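Local coordinates for cortical-lytic enzyme (Clostridium perfringens, PDB 5JIP), which is a family 25 glycoside hydrolase, probably a lysozyme-like muramidase, involved in breaking down cortex peptidoglycan during spore germination, at residues P110-E115 and N129-F134; R144-Y149 and S171-W176; S243-F248 and D284-Y289. All blocks are in the same frame, centred on the assembly; numbering follows the deposited sequence.

How the interactions relate
Interactions 1 and 2 are consecutive pieces of the TIM-barrel domain, their centres about 9 Å apart. Both use the same sheet: strand 111-113 lies next to strand 147-151, with Leu-112 O 2.8 Å from Tyr-149 N in a probable hydrogen bond. Interaction 1 joins strand 111-113 to helix 124-142, which covers it, and interaction 2 carries the sheet on to strand 175-178. A bound MES molecule lies close to Asp-113, Glu-115 and Tyr-149, whereas the magnesium ion is about 9 Å from the side chain of Arg-145. Interaction 3 belongs to the C-terminal domain, its centre about 45 Å from that of interaction 1 and 40 Å from that of interaction 2.

Interaction 1: P110-E115 and N129-F134; sequences PVLDVE and NWIDRF
Leu-112 reaches from strand 111-113 into the side of helix 124-142 and meets three of its side chains. CD1 sits squarely over one face of the Phe-134 ring, 3.5 Å from its centroid and only 8° off the ring normal, a CH-pi contact in which the methyl group covers the middle of the ring. CD2 also touches that ring, at Phe-134 CD1, but turns toward the preceding turn of the helix, where it packs against Ile-131 CG2 at 3.9 Å and approaches Trp-130 CZ3 obliquely at 4.2 Å. With CG anti to its backbone nitrogen (chi1 -180°), the leucine extends from the strand and lets its fork open against the helix.

Ile-131 answers with both of its branches. Its CG2 faces Leu-112, while the extended CG1-CD1 arm carries its terminal methyl to Val-114: Ile-131 CD1 lies 4.1 Å from Val-114 CG2 and about as far from Val-114 CG1. The end of the isoleucine thus rests across the fork of the valine. The rings of Trp-130 and Phe-134, one helical turn apart, both bring atoms to Leu-112, and the meeting surface is entirely apolar and buried. The indole nitrogen of Trp-130 is satisfied elsewhere, by Ser-84 OG.

Strand and helix axes run nearly antiparallel, at 156°, as expected for the first half of a beta-alpha-beta crossover in a TIM barrel. Alternation along this extended segment sends Leu-112 and Val-114 to the helix, while Asp-113 and Glu-115 both hydrogen-bond a MES molecule, probably from the crystallisation liquor. Strand 111-113 is itself held between strands 70-75 and 147-151, Phe-134 also packs on Leu-146 just before the latter strand, and Trp-130 touches Ala-85 and Gln-88 of the neighbouring helix 83-100.

Interaction 2: R144-Y149 and S171-W176; sequences RRLMLY and SDMPLW
Leu-148 pairs in parallel with Leu-175, its N donating to Pro-174 O (2.9 Å) and its O accepting from Trp-176 N (2.8 Å), so that one residue is gripped by the two that flank its partner. One step on, Tyr-149 turns an edge to the face of Trp-176 in a T-shaped stack, the planes 84° apart; Tyr-149 CD2 stands over the indole, 3.5 Å from CD2 of Trp-176. Gln-203 holds the tyrosine hydroxyl and Asn-220 the indole nitrogen, which helps fix both rings. Beside them the Met-147 sulfur packs on Trp-176 CB.

These strands, 147-151 and 175-178, are joined through helix 152-157 as a parallel beta-alpha-beta unit of the TIM barrel. The face bearing Leu-148 and Leu-175 receives the bent end of Met-173, whose CE lies 3.9 Å from Leu-148 CB and also touches Leu-146, itself packed on Phe-134 and Phe-138 of helix 124-142.

Ahead of the strands, Arg-145 folds back over Pro-174, whose CD lies over one face of the guanidinium, 3.6 Å from NH2. NH2 donates to Asp-172 O (3.0 Å), the carbonyl lying in the guanidinium plane although the donor stands 42° above the carbonyl plane. A water links NH1 to the same oxygen, while Thr-306 O also accepts from NH1 and Glu-139 forms a salt bridge with NE.

Interaction 3: S243-F248 and D284-Y289; sequences SGNKIF and DKSRFY
A two-residue beta hairpin ends in a type II' turn from Ser-243 to Lys-246, and the far side of its second strand meets the 3-10 segment that follows strand 280-284. Lys-246 and Asp-284 form an antiparallel, non-hydrogen-bonded pair, and next to it Lys-285 N donates to Asn-245 O (2.9 Å). The lysine chain then passes across Ile-247, its CG 3.6 Å from CG1 of the isoleucine and nearly at right angles to it; CB, CG and CD run past the Asn-245 carbonyl, and the chain bends beyond CD (chi3 73°). The Lys-285 side chain also touches Ile-242.

Asp-284 ties down the start of the 3-10 segment. OD1 takes two donors from the same face of its carboxylate, Ser-286 N at 3.0 Å, on the anti side and slightly out of the plane, and Ser-286 OG at 2.7 Å, well above it; the first closes an Asx turn. Asn-245 holds its amide across this group, the two planes 84° apart, with ND2 3.8 Å from Asp-284 OD1. Lys-246 NZ lies 4.5 Å from Asp-284 OD2, beyond a salt bridge, and has a long, weak ion pair with Glu-140 of the second subunit.

Three antiparallel strands in the order 239-243, 246-250, 280-284, together with the four-stranded sheet of the same domain, give the topology characteristic of a fibronectin type III fold.

Interaction 1: P110-E115 and N129-F134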
loop_
_atom_site.group_PDB
_atom_site.type_symbol
_atom_site.label_atom_id
_atom_site.label_comp_id
_atom_site.label_asym_id
_atom_site.label_seq_id
_atom_site.Cartn_x
_atom_site.Cartn_y
_atom_site.Cartn_z
ATOM N N PRO A 110 -14.292 8.931 -9.929
ATOM C CA PRO A 110 -15.254 8.897 -11.028
ATOM C C PRO A 110 -16.027 7.588 -10.989
ATOM O O PRO A 110 -15.499 6.557 -10.574
ATOM C CB PRO A 110 -14.373 9.009 -12.281
ATOM C CG PRO A 110 -13.072 9.564 -11.786
ATOM C CD PRO A 110 -12.905 9.010 -10.412
ATOM N N VAL A 111 -17.303 7.638 -11.382
ATOM C CA VAL A 111 -18.202 6.502 -11.223
ATOM C C VAL A 111 -18.835 6.132 -12.566
ATOM O O VAL A 111 -19.300 7.009 -13.312
ATOM C CB VAL A 111 -19.287 6.809 -10.174
ATOM C CG1 VAL A 111 -20.462 5.851 -10.248
ATOM C CG2 VAL A 111 -18.693 6.774 -8.784
ATOM N N LEU A 112 -18.859 4.822 -12.853
ATOM C CA LEU A 112 -19.695 4.231 -13.892
ATOM C C LEU A 112 -20.975 3.692 -13.263
ATOM O O LEU A 112 -20.934 2.815 -12.397
ATOM C CB LEU A 112 -18.944 3.123 -14.628
ATOM C CG LEU A 112 -19.693 2.416 -15.757
ATOM C CD1 LEU A 112 -19.849 3.351 -16.931
ATOM C CD2 LEU A 112 -18.898 1.184 -16.155
ATOM N N ASP A 113 -22.099 4.239 -13.697
ATOM C CA ASP A 113 -23.429 3.942 -13.169
ATOM C C ASP A 113 -24.104 2.979 -14.135
ATOM O O ASP A 113 -24.460 3.367 -15.252
ATOM C CB ASP A 113 -24.182 5.268 -13.010
ATOM C CG ASP A 113 -25.692 5.118 -12.772
ATOM O OD1 ASP A 113 -26.210 3.992 -12.601
ATOM O OD2 ASP A 113 -26.351 6.188 -12.728
ATOM N N VAL A 114 -24.262 1.719 -13.714
ATOM C CA VAL A 114 -24.783 0.651 -14.562
ATOM C C VAL A 114 -26.103 0.187 -13.966
ATOM O O VAL A 114 -26.147 -0.365 -12.856
ATOM C CB VAL A 114 -23.798 -0.520 -14.699
ATOM C CG1 VAL A 114 -24.384 -1.612 -15.602
ATOM C CG2 VAL A 114 -22.484 -0.031 -15.236
ATOM N N GLU A 115 -27.172 0.422 -14.699
ATOM C CA GLU A 115 -28.521 0.082 -14.270
ATOM C C GLU A 115 -29.322 -0.532 -15.404
ATOM O O GLU A 115 -30.516 -0.775 -15.228
ATOM C CB GLU A 115 -29.269 1.334 -13.756
ATOM C CG GLU A 115 -28.716 1.920 -12.497
ATOM C CD GLU A 115 -29.346 3.269 -12.191
ATOM O OE1 GLU A 115 -30.601 3.347 -12.174
ATOM O OE2 GLU A 115 -28.587 4.240 -11.993
ATOM N N ASN A 129 -17.947 -7.905 -19.554
ATOM C CA ASN A 129 -16.928 -7.507 -20.514
ATOM C C ASN A 129 -17.058 -6.031 -20.901
ATOM O O ASN A 129 -16.051 -5.337 -21.085
ATOM C CB ASN A 129 -17.006 -8.376 -21.765
ATOM C CG ASN A 129 -16.366 -9.728 -21.572
ATOM O OD1 ASN A 129 -15.788 -10.022 -20.515
ATOM N ND2 ASN A 129 -16.452 -10.556 -22.596
ATOM N N TRP A 130 -18.288 -5.544 -21.063
ATOM C CA TRP A 130 -18.482 -4.140 -21.427
ATOM C C TRP A 130 -18.015 -3.210 -20.312
ATOM O O TRP A 130 -17.278 -2.255 -20.555
ATOM C CB TRP A 130 -19.951 -3.893 -21.771
ATOM C CG TRP A 130 -20.186 -2.558 -22.353
ATOM C CD1 TRP A 130 -20.272 -2.235 -23.686
ATOM C CD2 TRP A 130 -20.356 -1.331 -21.635
ATOM N NE1 TRP A 130 -20.475 -0.887 -23.829
ATOM C CE2 TRP A 130 -20.533 -0.310 -22.585
ATOM C CE3 TRP A 130 -20.372 -0.995 -20.271
ATOM C CZ2 TRP A 130 -20.749 1.033 -22.213
ATOM C CZ3 TRP A 130 -20.572 0.321 -19.913
ATOM C CH2 TRP A 130 -20.765 1.321 -20.883
ATOM N N ILE A 131 -18.409 -3.501 -19.069
ATOM C CA ILE A 131 -17.955 -2.707 -17.931
ATOM C C ILE A 131 -16.435 -2.740 -17.826
ATOM O O ILE A 131 -15.780 -1.711 -17.640
ATOM C CB ILE A 131 -18.607 -3.228 -16.647
ATOM C CG1 ILE A 131 -20.113 -3.066 -16.746
ATOM C CG2 ILE A 131 -17.987 -2.545 -15.410
ATOM C CD1 ILE A 131 -20.840 -3.750 -15.616
ATOM N N ASP A 132 -15.862 -3.936 -17.931
ATOM C CA ASP A 132 -14.426 -4.127 -17.796
ATOM C C ASP A 132 -13.664 -3.352 -18.866
ATOM O O ASP A 132 -12.589 -2.806 -18.608
ATOM C CB ASP A 132 -14.152 -5.632 -17.886
ATOM C CG ASP A 132 -12.847 -6.051 -17.237
ATOM O OD1 ASP A 132 -12.308 -5.320 -16.381
ATOM O OD2 ASP A 132 -12.372 -7.145 -17.595
ATOM N N ARG A 133 -14.206 -3.296 -20.089
ATOM C CA ARG A 133 -13.554 -2.534 -21.140
ATOM C C ARG A 133 -13.616 -1.047 -20.845
ATOM O O ARG A 133 -12.639 -0.317 -21.063
ATOM C CB ARG A 133 -14.219 -2.838 -22.491
ATOM C CG ARG A 133 -13.758 -1.930 -23.636
ATOM C CD ARG A 133 -12.277 -2.113 -23.976
ATOM N NE ARG A 133 -11.991 -3.500 -24.340
ATOM C CZ ARG A 133 -12.038 -3.983 -25.581
ATOM N NH1 ARG A 133 -11.759 -5.266 -25.803
ATOM N NH2 ARG A 133 -12.356 -3.197 -26.605
ATOM N N PHE A 134 -14.773 -0.584 -20.379
ATOM C CA PHE A 134 -14.917 0.811 -19.963
ATOM C C PHE A 134 -13.899 1.136 -18.876
ATOM O O PHE A 134 -13.147 2.111 -18.978
ATOM C CB PHE A 134 -16.342 1.053 -19.476
ATOM C CG PHE A 134 -16.658 2.515 -19.180
ATOM C CD1 PHE A 134 -16.141 3.153 -18.057
ATOM C CD2 PHE A 134 -17.478 3.237 -20.026
ATOM C CE1 PHE A 134 -16.432 4.504 -17.789
ATOM C CE2 PHE A 134 -17.790 4.593 -19.754
ATOM C CZ PHE A 134 -17.259 5.215 -18.639
#

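Interaction 2: R144-Y149 and S171-W176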
loop_
_atom_site.group_PDB
_atom_site.type_symbol
_atom_site.label_atom_id
_atom_site.label_comp_id
_atom_site.label_asym_id
_atom_site.label_seq_id
_atom_site.Cartn_x
_atom_site.Cartn_y
_atom_site.Cartn_z
ATOM N N ARG A 144 -6.749 7.415 -12.983
ATOM C CA ARG A 144 -7.685 7.458 -11.867
ATOM C C ARG A 144 -8.471 6.161 -11.785
ATOM O O ARG A 144 -8.996 5.681 -12.792
ATOM C CB ARG A 144 -8.686 8.621 -12.000
ATOM C CG ARG A 144 -8.112 10.007 -11.840
ATOM C CD ARG A 144 -7.718 10.287 -10.422
ATOM N NE ARG A 144 -8.855 10.206 -9.490
ATOM C CZ ARG A 144 -9.681 11.204 -9.178
ATOM N NH1 ARG A 144 -9.548 12.420 -9.704
ATOM N NH2 ARG A 144 -10.651 10.993 -8.302
ATOM N N ARG A 145 -8.607 5.643 -10.574
ATOM C CA ARG A 145 -9.514 4.538 -10.314
ATOM C C ARG A 145 -10.972 4.889 -10.595
ATOM O O ARG A 145 -11.463 5.963 -10.232
ATOM C CB ARG A 145 -9.423 4.089 -8.866
ATOM C CG ARG A 145 -8.094 3.560 -8.390
ATOM C CD ARG A 145 -7.608 2.342 -9.168
ATOM N NE ARG A 145 -8.600 1.314 -9.430
ATOM C CZ ARG A 145 -8.929 0.321 -8.602
ATOM N NH1 ARG A 145 -8.402 0.250 -7.396
ATOM N NH2 ARG A 145 -9.816 -0.599 -8.980
ATOM N N LEU A 146 -11.668 3.943 -11.210
ATOM C CA LEU A 146 -13.086 4.036 -11.520
ATOM C C LEU A 146 -13.901 3.215 -10.523
ATOM O O LEU A 146 -13.645 2.022 -10.340
ATOM C CB LEU A 146 -13.332 3.526 -12.944
ATOM C CG LEU A 146 -14.770 3.572 -13.452
ATOM C CD1 LEU A 146 -15.219 5.023 -13.616
ATOM C CD2 LEU A 146 -14.901 2.815 -14.757
ATOM N N MET A 147 -14.880 3.850 -9.886
ATOM C CA MET A 147 -15.828 3.151 -9.012
ATOM C C MET A 147 -17.060 2.733 -9.809
ATOM O O MET A 147 -17.485 3.445 -10.720
ATOM C CB MET A 147 -16.233 4.034 -7.819
ATOM C CG MET A 147 -17.322 3.429 -6.924
ATOM S SD MET A 147 -17.244 3.952 -5.199
ATOM C CE MET A 147 -17.742 5.653 -5.340
ATOM N N LEU A 148 -17.585 1.541 -9.494
ATOM C CA LEU A 148 -18.806 1.011 -10.102
ATOM C C LEU A 148 -19.997 1.234 -9.181
ATOM O O LEU A 148 -19.957 0.881 -7.995
ATOM C CB LEU A 148 -18.675 -0.484 -10.408
ATOM C CG LEU A 148 -19.934 -1.116 -11.045
ATOM C CD1 LEU A 148 -20.089 -0.580 -12.416
ATOM C CD2 LEU A 148 -19.811 -2.639 -11.042
ATOM N N TYR A 149 -21.041 1.866 -9.719
ATOM C CA TYR A 149 -22.330 1.931 -9.061
ATOM C C TYR A 149 -23.296 0.954 -9.722
ATOM O O TYR A 149 -23.444 0.955 -10.953
ATOM C CB TYR A 149 -22.940 3.332 -9.113
ATOM C CG TYR A 149 -24.395 3.342 -8.676
ATOM C CD1 TYR A 149 -25.414 2.962 -9.550
ATOM C CD2 TYR A 149 -24.761 3.766 -7.404
ATOM C CE1 TYR A 149 -26.732 2.949 -9.164
ATOM C CE2 TYR A 149 -26.121 3.784 -7.017
ATOM C CZ TYR A 149 -27.092 3.370 -7.913
ATOM O OH TYR A 149 -28.424 3.366 -7.580
ATOM N N SER A 171 -14.491 -7.454 -9.277
ATOM C CA SER A 171 -14.466 -7.415 -7.814
ATOM C C SER A 171 -13.314 -6.582 -7.273
ATOM O O SER A 171 -13.244 -6.356 -6.054
ATOM C CB SER A 171 -14.393 -8.848 -7.250
ATOM O OG SER A 171 -13.181 -9.519 -7.598
ATOM N N ASP A 172 -12.403 -6.150 -8.132
ATOM C CA ASP A 172 -11.348 -5.255 -7.706
ATOM C C ASP A 172 -11.748 -3.796 -7.908
ATOM O O ASP A 172 -11.043 -2.912 -7.440
ATOM C CB ASP A 172 -10.030 -5.558 -8.442
ATOM C CG ASP A 172 -10.074 -5.228 -9.920
ATOM O OD1 ASP A 172 -11.108 -5.504 -10.578
ATOM O OD2 ASP A 172 -9.044 -4.707 -10.412
ATOM N N MET A 173 -12.892 -3.529 -8.525
ATOM C CA MET A 173 -13.375 -2.154 -8.591
ATOM C C MET A 173 -13.910 -1.710 -7.232
ATOM O O MET A 173 -14.520 -2.496 -6.519
ATOM C CB MET A 173 -14.481 -2.017 -9.645
ATOM C CG MET A 173 -14.029 -2.405 -11.026
ATOM S SD MET A 173 -15.321 -2.077 -12.237
ATOM C CE MET A 173 -15.301 -0.265 -12.287
ATOM N N PRO A 174 -13.730 -0.449 -6.849
ATOM C CA PRO A 174 -14.524 0.057 -5.724
ATOM C C PRO A 174 -15.990 -0.081 -6.068
ATOM O O PRO A 174 -16.393 0.178 -7.204
ATOM C CB PRO A 174 -14.095 1.527 -5.589
ATOM C CG PRO A 174 -12.782 1.605 -6.277
ATOM C CD PRO A 174 -12.849 0.576 -7.411
ATOM N N LEU A 175 -16.781 -0.496 -5.072
ATOM C CA LEU A 175 -18.212 -0.732 -5.237
ATOM C C LEU A 175 -19.046 0.303 -4.492
ATOM O O LEU A 175 -18.930 0.466 -3.269
ATOM C CB LEU A 175 -18.603 -2.129 -4.755
ATOM C CG LEU A 175 -20.088 -2.460 -4.804
ATOM C CD1 LEU A 175 -20.573 -2.491 -6.225
ATOM C CD2 LEU A 175 -20.329 -3.766 -4.110
ATOM N N TRP A 176 -19.928 0.944 -5.237
ATOM C CA TRP A 176 -21.005 1.772 -4.700
ATOM C C TRP A 176 -22.304 0.994 -4.926
ATOM O O TRP A 176 -22.798 0.890 -6.057
ATOM C CB TRP A 176 -20.973 3.119 -5.396
ATOM C CG TRP A 176 -22.019 4.117 -5.020
ATOM C CD1 TRP A 176 -22.986 4.029 -4.049
ATOM C CD2 TRP A 176 -22.184 5.380 -5.639
ATOM N NE1 TRP A 176 -23.734 5.181 -4.029
ATOM C CE2 TRP A 176 -23.274 6.022 -5.008
ATOM C CE3 TRP A 176 -21.527 6.026 -6.686
ATOM C CZ2 TRP A 176 -23.722 7.284 -5.397
ATOM C CZ3 TRP A 176 -21.964 7.293 -7.065
ATOM C CH2 TRP A 176 -23.051 7.902 -6.427
HETATM O O HOH W 1 -8.408 -2.349 -6.496
#

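Interaction 3: S243-F248 and D284-Y289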
loop_
_atom_site.group_PDB
_atom_site.type_symbol
_atom_site.label_atom_id
_atom_site.label_comp_id
_atom_site.label_asym_id
_atom_site.label_seq_id
_atom_site.Cartn_x
_atom_site.Cartn_y
_atom_site.Cartn_z
ATOM N N SER A 243 25.279 15.028 -1.021
ATOM C CA SER A 243 26.503 14.881 -0.247
ATOM C C SER A 243 27.153 13.587 -0.692
ATOM O O SER A 243 26.477 12.557 -0.816
ATOM C CB SER A 243 26.227 14.861 1.259
ATOM O OG SER A 243 27.426 14.804 2.013
ATOM N N GLY A 244 28.458 13.630 -0.930
ATOM C CA GLY A 244 29.080 12.436 -1.474
ATOM C C GLY A 244 28.405 12.096 -2.780
ATOM O O GLY A 244 28.052 12.978 -3.575
ATOM N N ASN A 245 28.192 10.804 -3.010
ATOM C CA ASN A 245 27.572 10.386 -4.257
ATOM C C ASN A 245 26.083 10.120 -4.086
ATOM O O ASN A 245 25.494 9.375 -4.872
ATOM C CB ASN A 245 28.275 9.154 -4.829
ATOM C CG ASN A 245 28.211 9.116 -6.346
ATOM O OD1 ASN A 245 28.418 10.137 -7.012
ATOM N ND2 ASN A 245 27.892 7.952 -6.900
ATOM N N LYS A 246 25.456 10.739 -3.087
ATOM C CA LYS A 246 24.088 10.404 -2.712
ATOM C C LYS A 246 23.217 11.655 -2.705
ATOM O O LYS A 246 23.690 12.759 -2.430
ATOM C CB LYS A 246 24.078 9.722 -1.351
ATOM C CG LYS A 246 24.800 8.340 -1.375
ATOM C CD LYS A 246 25.199 7.865 0.028
ATOM C CE LYS A 246 25.753 6.410 0.052
ATOM N NZ LYS A 246 26.190 5.941 -1.277
ATOM N N ILE A 247 21.938 11.469 -3.038
ATOM C CA ILE A 247 20.914 12.487 -2.849
ATOM C C ILE A 247 20.091 12.106 -1.631
ATOM O O ILE A 247 19.520 11.011 -1.570
ATOM C CB ILE A 247 20.025 12.638 -4.090
ATOM C CG1 ILE A 247 20.891 12.854 -5.333
ATOM C CG2 ILE A 247 19.098 13.838 -3.911
ATOM C CD1 ILE A 247 20.145 12.771 -6.633
ATOM N N PHE A 248 20.037 13.005 -0.652
ATOM C CA PHE A 248 19.285 12.794 0.581
ATOM C C PHE A 248 17.981 13.575 0.461
ATOM O O PHE A 248 17.999 14.806 0.397
ATOM C CB PHE A 248 20.101 13.251 1.792
ATOM C CG PHE A 248 21.320 12.409 2.035
ATOM C CD1 PHE A 248 22.469 12.600 1.282
ATOM C CD2 PHE A 248 21.307 11.419 3.007
ATOM C CE1 PHE A 248 23.597 11.814 1.500
ATOM C CE2 PHE A 248 22.421 10.626 3.228
ATOM C CZ PHE A 248 23.571 10.820 2.478
ATOM N N ASP A 284 21.244 6.718 -4.576
ATOM C CA ASP A 284 22.576 6.596 -5.155
ATOM C C ASP A 284 22.610 7.288 -6.514
ATOM O O ASP A 284 21.897 6.884 -7.443
ATOM C CB ASP A 284 22.937 5.110 -5.263
ATOM C CG ASP A 284 24.388 4.878 -5.621
ATOM O OD1 ASP A 284 24.946 5.674 -6.399
ATOM O OD2 ASP A 284 24.968 3.890 -5.127
ATOM N N LYS A 285 23.459 8.325 -6.635
ATOM C CA LYS A 285 23.498 9.153 -7.843
ATOM C C LYS A 285 23.950 8.384 -9.072
ATOM O O LYS A 285 23.579 8.751 -10.198
ATOM C CB LYS A 285 24.442 10.333 -7.644
ATOM C CG LYS A 285 23.873 11.462 -6.841
ATOM C CD LYS A 285 24.965 12.469 -6.493
ATOM C CE LYS A 285 25.374 13.273 -7.709
ATOM N NZ LYS A 285 26.347 14.346 -7.362
ATOM N N SER A 286 24.770 7.350 -8.881
ATOM C CA SER A 286 25.343 6.620 -10.006
ATOM C C SER A 286 24.289 5.899 -10.824
ATOM O O SER A 286 24.557 5.525 -11.967
ATOM C CB SER A 286 26.359 5.609 -9.497
ATOM O OG SER A 286 25.713 4.605 -8.757
ATOM N N ARG A 287 23.098 5.690 -10.275
ATOM C CA ARG A 287 22.050 5.023 -11.031
ATOM C C ARG A 287 21.404 5.921 -12.063
ATOM O O ARG A 287 20.561 5.437 -12.823
ATOM C CB ARG A 287 20.965 4.485 -10.090
ATOM C CG ARG A 287 21.461 3.348 -9.215
ATOM C CD ARG A 287 20.350 2.731 -8.400
ATOM N NE ARG A 287 20.877 1.751 -7.458
ATOM C CZ ARG A 287 20.175 1.193 -6.472
ATOM N NH1 ARG A 287 18.892 1.511 -6.288
ATOM N NH2 ARG A 287 20.764 0.314 -5.663
ATOM N N PHE A 288 21.781 7.201 -12.120
ATOM C CA PHE A 288 21.147 8.163 -13.006
ATOM C C PHE A 288 22.197 8.941 -13.788
ATOM O O PHE A 288 23.305 9.181 -13.295
ATOM C CB PHE A 288 20.273 9.134 -12.209
ATOM C CG PHE A 288 19.269 8.443 -11.351
ATOM C CD1 PHE A 288 18.027 8.130 -11.849
ATOM C CD2 PHE A 288 19.593 8.063 -10.065
ATOM C CE1 PHE A 288 17.121 7.465 -11.072
ATOM C CE2 PHE A 288 18.700 7.403 -9.287
ATOM C CZ PHE A 288 17.458 7.097 -9.786
ATOM N N TYR A 289 21.834 9.327 -15.014
ATOM C CA TYR A 289 22.677 10.193 -15.843
ATOM C C TYR A 289 22.542 11.617 -15.324
ATOM O O TYR A 289 21.586 12.319 -15.654
ATOM C CB TYR A 289 22.272 10.136 -17.314
ATOM C CG TYR A 289 22.354 8.777 -17.965
ATOM C CD1 TYR A 289 23.552 8.071 -18.015
ATOM C CD2 TYR A 289 21.232 8.198 -18.564
ATOM C CE1 TYR A 289 23.626 6.816 -18.617
ATOM C CE2 TYR A 289 21.289 6.944 -19.165
ATOM C CZ TYR A 289 22.493 6.267 -19.196
ATOM O OH TYR A 289 22.556 5.039 -19.795
#